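Local coordinates for DUF3836 domain-containing protein (Bacteroides vulgatus, PDB 4R8O), which is of unknown function but folds as a single-layer antiparallel beta-sheet, a kind of architecture thought to have evolved from repeated beta-hairpins, at residues N7-N11 with E22-M27; R48-A53 with N65-Y71; K76-Y82 with M98-D103. All blocks are in the same frame, centred on the assembly; numbering follows the deposited sequence.

Contact 1 (N7-N11 with E22-M27)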
loop_
_atom_site.group_PDB
_atom_site.type_symbol
_atom_site.label_atom_id
_atom_site.label_comp_id
_atom_site.label_asym_id
_atom_site.label_seq_id
_atom_site.Cartn_x
_atom_site.Cartn_y
_atom_site.Cartn_z
ATOM N N ASN A 7 -8.145 -10.018 13.814
ATOM C CA ASN A 7 -7.002 -10.246 14.658
ATOM C C ASN A 7 -5.972 -9.137 14.423
ATOM O O ASN A 7 -4.801 -9.309 14.780
ATOM C CB ASN A 7 -6.429 -11.639 14.338
ATOM C CG ASN A 7 -5.325 -12.064 15.286
ATOM O OD1 ASN A 7 -5.226 -11.569 16.407
ATOM N ND2 ASN A 7 -4.471 -12.975 14.827
ATOM N N LEU A 8 -6.375 -8.000 13.815
ATOM C CA LEU A 8 -5.394 -6.979 13.386
ATOM C C LEU A 8 -5.460 -5.627 14.074
ATOM O O LEU A 8 -6.541 -5.106 14.339
ATOM C CB LEU A 8 -5.509 -6.672 11.905
ATOM C CG LEU A 8 -5.443 -7.854 10.957
ATOM C CD1 LEU A 8 -5.851 -7.367 9.581
ATOM C CD2 LEU A 8 -4.042 -8.463 10.958
ATOM N N ILE A 9 -4.283 -5.012 14.236
ATOM C CA ILE A 9 -4.128 -3.749 14.934
ATOM C C ILE A 9 -3.457 -2.691 14.058
ATOM O O ILE A 9 -2.422 -2.936 13.431
ATOM C CB ILE A 9 -3.320 -3.964 16.212
ATOM C CG1 ILE A 9 -4.055 -4.967 17.149
ATOM C CG2 ILE A 9 -3.128 -2.661 16.919
ATOM C CD1 ILE A 9 -3.542 -6.392 17.055
ATOM N N TYR A 10 -4.016 -1.486 14.086
ATOM C CA TYR A 10 -3.666 -0.443 13.156
ATOM C C TYR A 10 -3.018 0.753 13.832
ATOM O O TYR A 10 -3.485 1.216 14.873
ATOM C CB TYR A 10 -4.927 0.002 12.423
ATOM C CG TYR A 10 -5.588 -1.154 11.674
ATOM C CD1 TYR A 10 -6.498 -2.001 12.322
ATOM C CD2 TYR A 10 -5.284 -1.432 10.329
ATOM C CE1 TYR A 10 -7.091 -3.074 11.660
ATOM C CE2 TYR A 10 -5.886 -2.501 9.646
ATOM C CZ TYR A 10 -6.798 -3.326 10.316
ATOM O OH TYR A 10 -7.415 -4.418 9.674
ATOM N N ASN A 11 -1.955 1.274 13.221
ATOM C CA ASN A 11 -1.433 2.588 13.573
ATOM C C ASN A 11 -1.106 3.420 12.341
ATOM O O ASN A 11 -0.294 2.996 11.501
ATOM C CB ASN A 11 -0.180 2.486 14.389
ATOM C CG ASN A 11 0.350 3.852 14.763
ATOM O OD1 ASN A 11 -0.195 4.538 15.652
ATOM N ND2 ASN A 11 1.396 4.277 14.074
ATOM N N GLU A 22 0.448 3.685 7.087
ATOM C CA GLU A 22 -0.264 2.941 8.106
ATOM C C GLU A 22 0.385 1.579 8.306
ATOM O O GLU A 22 0.743 0.911 7.352
ATOM C CB GLU A 22 -1.685 2.782 7.677
ATOM C CG GLU A 22 -2.570 2.270 8.769
ATOM C CD GLU A 22 -3.834 1.695 8.230
ATOM O OE1 GLU A 22 -3.743 0.726 7.452
ATOM O OE2 GLU A 22 -4.907 2.209 8.576
ATOM N N THR A 23 0.499 1.156 9.546
ATOM C CA THR A 23 1.152 -0.095 9.869
ATOM C C THR A 23 0.103 -1.022 10.496
ATOM O O THR A 23 -0.747 -0.586 11.273
ATOM C CB THR A 23 2.322 0.169 10.795
ATOM O OG1 THR A 23 3.142 1.200 10.232
ATOM C CG2 THR A 23 3.158 -1.061 10.965
ATOM N N ILE A 24 0.173 -2.297 10.136
ATOM C CA ILE A 24 -0.773 -3.298 10.628
ATOM C C ILE A 24 0.071 -4.341 11.322
ATOM O O ILE A 24 1.146 -4.726 10.824
ATOM C CB ILE A 24 -1.669 -3.902 9.524
ATOM C CG1 ILE A 24 -2.309 -2.779 8.691
ATOM C CG2 ILE A 24 -2.787 -4.740 10.135
ATOM C CD1 ILE A 24 -2.927 -3.232 7.375
ATOM N N PHE A 25 -0.389 -4.749 12.498
ATOM C CA PHE A 25 0.323 -5.712 13.299
ATOM C C PHE A 25 -0.609 -6.852 13.670
ATOM O O PHE A 25 -1.828 -6.709 13.623
ATOM C CB PHE A 25 0.766 -5.122 14.630
ATOM C CG PHE A 25 1.456 -3.792 14.563
ATOM C CD1 PHE A 25 0.720 -2.603 14.642
ATOM C CD2 PHE A 25 2.859 -3.706 14.594
ATOM C CE1 PHE A 25 1.358 -1.355 14.649
ATOM C CE2 PHE A 25 3.497 -2.443 14.632
ATOM C CZ PHE A 25 2.747 -1.270 14.628
ATOM N N LYS A 26 -0.001 -7.954 14.098
ATOM C CA LYS A 26 -0.683 -9.006 14.847
ATOM C C LYS A 26 -0.214 -8.870 16.303
ATOM O O LYS A 26 0.882 -8.350 16.562
ATOM C CB LYS A 26 -0.307 -10.369 14.291
ATOM C CG LYS A 26 -0.754 -10.597 12.847
ATOM C CD LYS A 26 -0.281 -11.946 12.320
ATOM C CE LYS A 26 -0.931 -12.318 10.992
ATOM N NZ LYS A 26 -0.422 -13.637 10.523
HETATM N N MSE A 27 -1.029 -9.333 17.252
HETATM C CA MSE A 27 -0.681 -9.241 18.665
HETATM C C MSE A 27 -0.866 -10.501 19.443
HETATM O O MSE A 27 -1.988 -10.937 19.669
HETATM C CB MSE A 27 -1.501 -8.149 19.289
HETATM C CG MSE A 27 -0.822 -7.630 20.544
HETATM SE SE MSE A 27 -2.198 -6.639 21.515
HETATM C CE MSE A 27 -2.713 -5.351 20.194
#
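Ile9 faces Phe25 and Asn11 faces Thr23 as hydrogen-bonded antiparallel pairs, with the two strand axes 4.7 Å apart at their closest. This is the first beta-hairpin of the single-layer sheet, and each of the two pairs is closed by N-H to O=C bonds in both directions. Between them, Tyr10 and Ile24 form a non-hydrogen-bonded pair whose side chains run alongside each other, pointing the same way; Ile24 CG1 packs on Tyr10 CD2 at 3.7 Å. Glu22 reaches the same ring from its edge, its OE1 near the ring plane and 3.9 Å from Tyr10 CD2, with the carboxylate turned 56° from the ring. Leu8 adds its CB against Ile24 CG2 at 3.8 Å. The opposite face carries Ile9, Asn11, Thr23 and Phe25. Thr23 CG2, anti to its own backbone N, sits over one face of the Phe25 ring, offset toward the rim. The Phe25 side chain also touches Leu32 and Asn34 of the next strand, 31-42. Met27, a selenomethionine in the model, crosses Ile9 at about a right angle, with its CB 3.5 Å from Ile9 CD1. At the edge of the Phe25 ring, CE1 meets Asn11 CB at 4.1 Å.

Contact 2 (R48-A53 with N65-Y71)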
loop_
_atom_site.group_PDB
_atom_site.type_symbol
_atom_site.label_atom_id
_atom_site.label_comp_id
_atom_site.label_asym_id
_atom_site.label_seq_id
_atom_site.Cartn_x
_atom_site.Cartn_y
_atom_site.Cartn_z
ATOM N N ARG A 48 -5.664 10.479 -3.292
ATOM C CA ARG A 48 -4.707 9.444 -3.121
ATOM C C ARG A 48 -4.285 8.890 -4.468
ATOM O O ARG A 48 -5.124 8.576 -5.301
ATOM C CB ARG A 48 -5.279 8.321 -2.273
ATOM C CG ARG A 48 -4.250 7.243 -1.948
ATOM C CD ARG A 48 -4.822 6.271 -0.944
ATOM N NE ARG A 48 -4.824 6.845 0.416
ATOM C CZ ARG A 48 -5.552 6.403 1.449
ATOM N NH1 ARG A 48 -6.407 5.377 1.316
ATOM N NH2 ARG A 48 -5.453 7.014 2.638
ATOM N N THR A 49 -2.982 8.689 -4.625
ATOM C CA THR A 49 -2.402 8.238 -5.895
ATOM C C THR A 49 -1.754 6.884 -5.862
ATOM O O THR A 49 -1.829 6.159 -6.848
ATOM C CB THR A 49 -1.435 9.303 -6.379
ATOM O OG1 THR A 49 -2.243 10.284 -7.026
ATOM C CG2 THR A 49 -0.434 8.787 -7.388
ATOM N N GLU A 50 -1.089 6.554 -4.774
ATOM C CA GLU A 50 -0.503 5.223 -4.599
ATOM C C GLU A 50 -0.985 4.636 -3.304
ATOM O O GLU A 50 -1.557 5.304 -2.464
ATOM C CB GLU A 50 1.008 5.323 -4.543
ATOM C CG GLU A 50 1.797 4.108 -5.009
ATOM C CD GLU A 50 3.229 4.515 -5.242
ATOM O OE1 GLU A 50 3.487 5.297 -6.204
ATOM O OE2 GLU A 50 4.089 4.144 -4.429
ATOM N N ASP A 51 -0.744 3.355 -3.165
ATOM C CA ASP A 51 -0.990 2.628 -1.941
ATOM C C ASP A 51 -0.080 1.439 -2.027
ATOM O O ASP A 51 -0.500 0.382 -2.451
ATOM C CB ASP A 51 -2.484 2.200 -1.852
ATOM C CG ASP A 51 -2.776 1.228 -0.699
ATOM O OD1 ASP A 51 -1.822 0.773 -0.036
ATOM O OD2 ASP A 51 -3.976 0.928 -0.445
ATOM N N GLU A 52 1.157 1.634 -1.636
ATOM C CA GLU A 52 2.151 0.572 -1.660
ATOM C C GLU A 52 1.958 -0.322 -0.447
ATOM O O GLU A 52 1.972 0.147 0.683
ATOM C CB GLU A 52 3.545 1.185 -1.632
ATOM C CG GLU A 52 4.641 0.196 -1.916
ATOM C CD GLU A 52 6.020 0.781 -1.723
ATOM O OE1 GLU A 52 6.173 2.023 -1.641
ATOM O OE2 GLU A 52 6.970 -0.003 -1.668
ATOM N N ALA A 53 1.838 -1.613 -0.685
ATOM C CA ALA A 53 1.510 -2.624 0.349
ATOM C C ALA A 53 2.718 -3.484 0.583
ATOM O O ALA A 53 3.050 -4.301 -0.275
ATOM C CB ALA A 53 0.387 -3.483 -0.164
ATOM N N ASN A 65 8.738 -5.361 -0.519
ATOM C CA ASN A 65 7.776 -4.844 -1.500
ATOM C C ASN A 65 6.950 -5.977 -2.062
ATOM O O ASN A 65 7.468 -7.061 -2.274
ATOM C CB ASN A 65 8.503 -4.100 -2.602
ATOM C CG ASN A 65 9.100 -2.807 -2.105
ATOM O OD1 ASN A 65 9.796 -2.787 -1.095
ATOM N ND2 ASN A 65 8.836 -1.730 -2.791
ATOM N N ASN A 66 5.652 -5.760 -2.228
ATOM C CA ASN A 66 4.767 -6.842 -2.697
ATOM C C ASN A 66 3.840 -6.347 -3.799
ATOM O O ASN A 66 4.038 -6.650 -4.964
ATOM C CB ASN A 66 3.998 -7.469 -1.502
ATOM C CG ASN A 66 2.929 -8.470 -1.949
ATOM O OD1 ASN A 66 3.125 -9.218 -2.911
ATOM N ND2 ASN A 66 1.789 -8.471 -1.277
ATOM N N LEU A 67 2.841 -5.576 -3.396
ATOM C CA LEU A 67 1.806 -5.042 -4.258
ATOM C C LEU A 67 1.824 -3.545 -4.176
ATOM O O LEU A 67 2.302 -2.980 -3.186
ATOM C CB LEU A 67 0.425 -5.535 -3.796
ATOM C CG LEU A 67 0.176 -7.038 -3.992
ATOM C CD1 LEU A 67 -1.148 -7.509 -3.363
ATOM C CD2 LEU A 67 0.219 -7.415 -5.472
ATOM N N CYS A 68 1.265 -2.910 -5.200
ATOM C CA CYS A 68 1.178 -1.440 -5.278
ATOM C C CYS A 68 0.040 -1.111 -6.209
ATOM O O CYS A 68 -0.028 -1.640 -7.308
ATOM C CB CYS A 68 2.452 -0.891 -5.844
ATOM S SG CYS A 68 2.626 0.888 -5.737
ATOM N N ILE A 69 -0.865 -0.283 -5.735
ATOM C CA ILE A 69 -2.014 0.175 -6.478
ATOM C C ILE A 69 -1.842 1.654 -6.783
ATOM O O ILE A 69 -1.368 2.404 -5.931
ATOM C CB ILE A 69 -3.264 0.111 -5.629
ATOM C CG1 ILE A 69 -3.409 -1.278 -4.979
ATOM C CG2 ILE A 69 -4.471 0.436 -6.484
ATOM C CD1 ILE A 69 -4.474 -1.334 -3.892
ATOM N N ARG A 70 -2.275 2.065 -7.970
ATOM C CA ARG A 70 -2.127 3.441 -8.459
ATOM C C ARG A 70 -3.447 3.898 -9.007
ATOM O O ARG A 70 -4.092 3.142 -9.718
ATOM C CB ARG A 70 -1.036 3.514 -9.510
ATOM C CG ARG A 70 0.318 3.276 -8.848
ATOM C CD ARG A 70 1.567 3.644 -9.660
ATOM N NE ARG A 70 2.657 2.869 -9.078
ATOM C CZ ARG A 70 3.846 2.598 -9.629
ATOM N NH1 ARG A 70 4.206 3.078 -10.821
ATOM N NH2 ARG A 70 4.713 1.834 -8.951
ATOM N N TYR A 71 -3.869 5.095 -8.617
ATOM C CA TYR A 71 -5.205 5.600 -8.925
ATOM C C TYR A 71 -5.060 6.790 -9.834
ATOM O O TYR A 71 -4.141 7.593 -9.650
ATOM C CB TYR A 71 -5.902 6.004 -7.649
ATOM C CG TYR A 71 -6.135 4.881 -6.623
ATOM C CD1 TYR A 71 -7.234 4.015 -6.731
ATOM C CD2 TYR A 71 -5.290 4.724 -5.509
ATOM C CE1 TYR A 71 -7.479 3.016 -5.782
ATOM C CE2 TYR A 71 -5.531 3.722 -4.548
ATOM C CZ TYR A 71 -6.627 2.879 -4.696
ATOM O OH TYR A 71 -6.900 1.904 -3.765
#
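Glu50 and Arg70 lie side by side across a non-hydrogen-bonded pair of the central beta-hairpin, both side chains running the same way from the single-layer sheet. Their carboxylate and guanidinium planes are 32° apart, yet Glu50 OE1 stands well out of the guanidinium plane, 3.9 Å from Arg70 NE. This is a long salt bridge of charges alone, with no N-H aimed at the oxygen. Cys68 shares this face: its SG lies in plane at the edge of the Arg70 guanidinium and 3.4 Å from Glu50 CG. The glutamate chain gets there by placing CG anti to the backbone N (chi1 -152°) and staying extended beyond it. With an alanine in place of Glu50, Arg70 would probably lose its carboxylate mate in this hairpin and the Cys68 sulfur the carbon chain packed against it. Farther along, Glu52 crosses Asn65 at a slant, the carboxylate and amide 50° apart; OE2 of Glu52 bonds to Tyr92 OH of the last strand, while Asn65 OD1 bonds to Gln54 NE2. On the other face Ala53 CB meets Leu67 CB at 4.2 Å, and Asp51 runs beside Ile69, its OD1 hydrogen-bonded to His38 ND1. Ile69 CG2 sits over one face of the Tyr71 ring, offset toward the rim. Asp51 CB comes to the edge of that ring, 4.3 Å from Tyr71 CE2.

Contact 3 (K76-Y82 with M98-D103)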
loop_
_atom_site.group_PDB
_atom_site.type_symbol
_atom_site.label_atom_id
_atom_site.label_comp_id
_atom_site.label_asym_id
_atom_site.label_seq_id
_atom_site.Cartn_x
_atom_site.Cartn_y
_atom_site.Cartn_z
ATOM N N LYS A 76 -14.760 11.829 -15.501
ATOM C CA LYS A 76 -15.918 11.023 -15.212
ATOM C C LYS A 76 -15.579 9.650 -14.654
ATOM O O LYS A 76 -16.499 8.888 -14.341
ATOM C CB LYS A 76 -16.740 10.916 -16.499
ATOM C CG LYS A 76 -17.429 12.219 -16.882
ATOM C CD LYS A 76 -18.048 12.153 -18.266
ATOM C CE LYS A 76 -18.661 13.498 -18.621
ATOM N NZ LYS A 76 -19.506 13.426 -19.841
ATOM N N SER A 77 -14.285 9.387 -14.436
ATOM C CA SER A 77 -13.790 8.040 -14.292
ATOM C C SER A 77 -12.506 7.966 -13.455
ATOM O O SER A 77 -11.590 8.764 -13.637
ATOM C CB SER A 77 -13.559 7.494 -15.704
ATOM O OG SER A 77 -12.843 6.288 -15.719
HETATM N N MSE A 78 -12.477 7.030 -12.514
HETATM C CA MSE A 78 -11.241 6.664 -11.847
HETATM C C MSE A 78 -10.727 5.374 -12.397
HETATM O O MSE A 78 -11.472 4.410 -12.504
HETATM C CB MSE A 78 -11.410 6.466 -10.356
HETATM C CG MSE A 78 -10.048 6.373 -9.667
HETATM SE SE MSE A 78 -10.251 6.221 -7.726
HETATM C CE MSE A 78 -11.218 4.522 -7.546
ATOM N N THR A 79 -9.426 5.319 -12.665
ATOM C CA THR A 79 -8.760 4.090 -13.095
ATOM C C THR A 79 -7.757 3.617 -12.044
ATOM O O THR A 79 -6.868 4.383 -11.635
ATOM C CB THR A 79 -8.029 4.310 -14.409
ATOM O OG1 THR A 79 -8.913 4.955 -15.343
ATOM C CG2 THR A 79 -7.535 2.982 -14.977
ATOM N N THR A 80 -7.865 2.344 -11.651
ATOM C CA THR A 80 -6.989 1.749 -10.643
ATOM C C THR A 80 -6.179 0.675 -11.323
ATOM O O THR A 80 -6.723 -0.195 -12.007
ATOM C CB THR A 80 -7.771 1.138 -9.466
ATOM O OG1 THR A 80 -8.086 -0.224 -9.745
ATOM C CG2 THR A 80 -9.050 1.872 -9.223
ATOM N N GLU A 81 -4.871 0.730 -11.151
ATOM C CA GLU A 81 -3.979 -0.238 -11.760
ATOM C C GLU A 81 -3.166 -0.917 -10.697
ATOM O O GLU A 81 -2.739 -0.256 -9.752
ATOM C CB GLU A 81 -3.041 0.463 -12.688
ATOM C CG GLU A 81 -3.679 1.080 -13.892
ATOM C CD GLU A 81 -2.612 1.766 -14.754
ATOM O OE1 GLU A 81 -2.009 2.743 -14.258
ATOM O OE2 GLU A 81 -2.359 1.308 -15.895
ATOM N N TYR A 82 -2.880 -2.206 -10.893
ATOM C CA TYR A 82 -2.252 -3.026 -9.870
ATOM C C TYR A 82 -0.916 -3.473 -10.360
ATOM O O TYR A 82 -0.802 -3.968 -11.491
ATOM C CB TYR A 82 -3.131 -4.269 -9.609
ATOM C CG TYR A 82 -4.516 -3.924 -9.112
ATOM C CD1 TYR A 82 -5.594 -3.732 -9.994
ATOM C CD2 TYR A 82 -4.761 -3.796 -7.764
ATOM C CE1 TYR A 82 -6.879 -3.398 -9.506
ATOM C CE2 TYR A 82 -6.028 -3.501 -7.274
ATOM C CZ TYR A 82 -7.072 -3.289 -8.136
ATOM O OH TYR A 82 -8.277 -2.953 -7.572
HETATM N N MSE A 98 -5.640 -6.797 -14.579
HETATM C CA MSE A 98 -6.494 -6.491 -13.419
HETATM C C MSE A 98 -6.983 -5.067 -13.390
HETATM O O MSE A 98 -7.842 -4.750 -12.577
HETATM C CB MSE A 98 -5.700 -6.756 -12.158
HETATM C CG MSE A 98 -5.355 -8.231 -11.961
HETATM SE SE MSE A 98 -6.937 -9.290 -11.426
HETATM C CE MSE A 98 -7.279 -8.231 -9.795
ATOM N N THR A 99 -6.502 -4.200 -14.290
ATOM C CA THR A 99 -6.906 -2.802 -14.309
ATOM C C THR A 99 -8.416 -2.642 -14.316
ATOM O O THR A 99 -9.096 -3.387 -15.002
ATOM C CB THR A 99 -6.350 -2.093 -15.564
ATOM O OG1 THR A 99 -4.927 -2.234 -15.582
ATOM C CG2 THR A 99 -6.698 -0.619 -15.573
ATOM N N VAL A 100 -8.912 -1.631 -13.612
ATOM C CA VAL A 100 -10.337 -1.322 -13.526
ATOM C C VAL A 100 -10.593 0.162 -13.782
ATOM O O VAL A 100 -9.845 1.019 -13.339
ATOM C CB VAL A 100 -10.839 -1.658 -12.117
ATOM C CG1 VAL A 100 -12.238 -1.102 -11.865
ATOM C CG2 VAL A 100 -10.769 -3.169 -11.885
ATOM N N THR A 101 -11.711 0.440 -14.424
ATOM C CA THR A 101 -12.113 1.772 -14.747
ATOM C C THR A 101 -13.585 1.860 -14.436
ATOM O O THR A 101 -14.370 1.139 -15.046
ATOM C CB THR A 101 -11.888 2.047 -16.246
ATOM O OG1 THR A 101 -10.560 1.649 -16.606
ATOM C CG2 THR A 101 -12.070 3.505 -16.554
HETATM N N MSE A 102 -13.942 2.723 -13.481
HETATM C CA MSE A 102 -15.333 2.952 -13.084
HETATM C C MSE A 102 -15.621 4.428 -12.973
HETATM O O MSE A 102 -14.701 5.256 -12.950
HETATM C CB MSE A 102 -15.523 2.228 -11.760
HETATM C CG MSE A 102 -15.601 0.703 -11.932
HETATM SE SE MSE A 102 -15.351 -0.278 -10.229
HETATM C CE MSE A 102 -16.863 0.579 -9.299
ATOM N N ASP A 103 -16.905 4.774 -12.889
ATOM C CA ASP A 103 -17.323 6.191 -12.949
ATOM C C ASP A 103 -17.265 6.974 -11.632
ATOM O O ASP A 103 -17.183 6.411 -10.549
ATOM C CB ASP A 103 -18.717 6.322 -13.543
ATOM C CG ASP A 103 -18.796 5.843 -14.990
ATOM O OD1 ASP A 103 -17.974 6.285 -15.820
ATOM O OD2 ASP A 103 -19.707 5.053 -15.320
#
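Tyr82 turns the edge of its ring to the facing segment, 98-103, where Met98 O lies near the ring plane, 3.5 Å from Tyr82 CE1. Thr99 N is at the same edge, farther off. The selenomethionine side chain of Met98 crosses the tyrosine at about a right angle, touching it through CB, 3.7 Å from Tyr82 CD1. Ile69, on the strand before this pair, also contacts Tyr82. From here the segments run antiparallel as part of the last beta-hairpin of the sheet, 98-103 lying at the end of strand 91-102, one of the two outermost strands. Thr80 with Val100 and Met78 with Met102 are its hydrogen-bonded pairs, each closed in both directions. Thr80 carries OG1 between its backbone N and carbonyl carbon (chi1 89°), which sets that oxygen beside Val100 CB at 3.9 Å. The other face is a patch of threonines. Thr79 and Thr101 lie alongside each other, pointing the same way, and Thr79 CG2 is 3.7 Å from Thr101 OG1. Thr79 CG2 also touches Thr99 CG2, at 3.7 Å. Thr99 CG2 in turn lies against Glu81 CG. Toward the chain end, Met78 N donates to Met102 O at 2.9 Å, nearly along the C=O axis. Ser77 OG gives Met102 O a second, weak hydrogen bond at 3.5 Å.

How the contacts relate
The three contacts follow one another along the chain, each within its own beta-hairpin, and all belong to one antiparallel sheet whose strands lie side by side in sequence order. Contact 2 is near the middle. Contact 1, its centre about 18 Å from that of contact 2, does not touch it; strand 31-42 lies between them. Contact 3 is closer, about 14 Å between centres, because strands 62-73 and 78-86 are direct neighbours: Arg70 O and Glu81 N probably hydrogen-bond, and Tyr71 packs on Thr80 and Met78. Contacts 1 and 3, about 28 Å apart between centres, lie on opposite sides of the chain's centre. This serial layout fits a sheet built up from hairpin repeats.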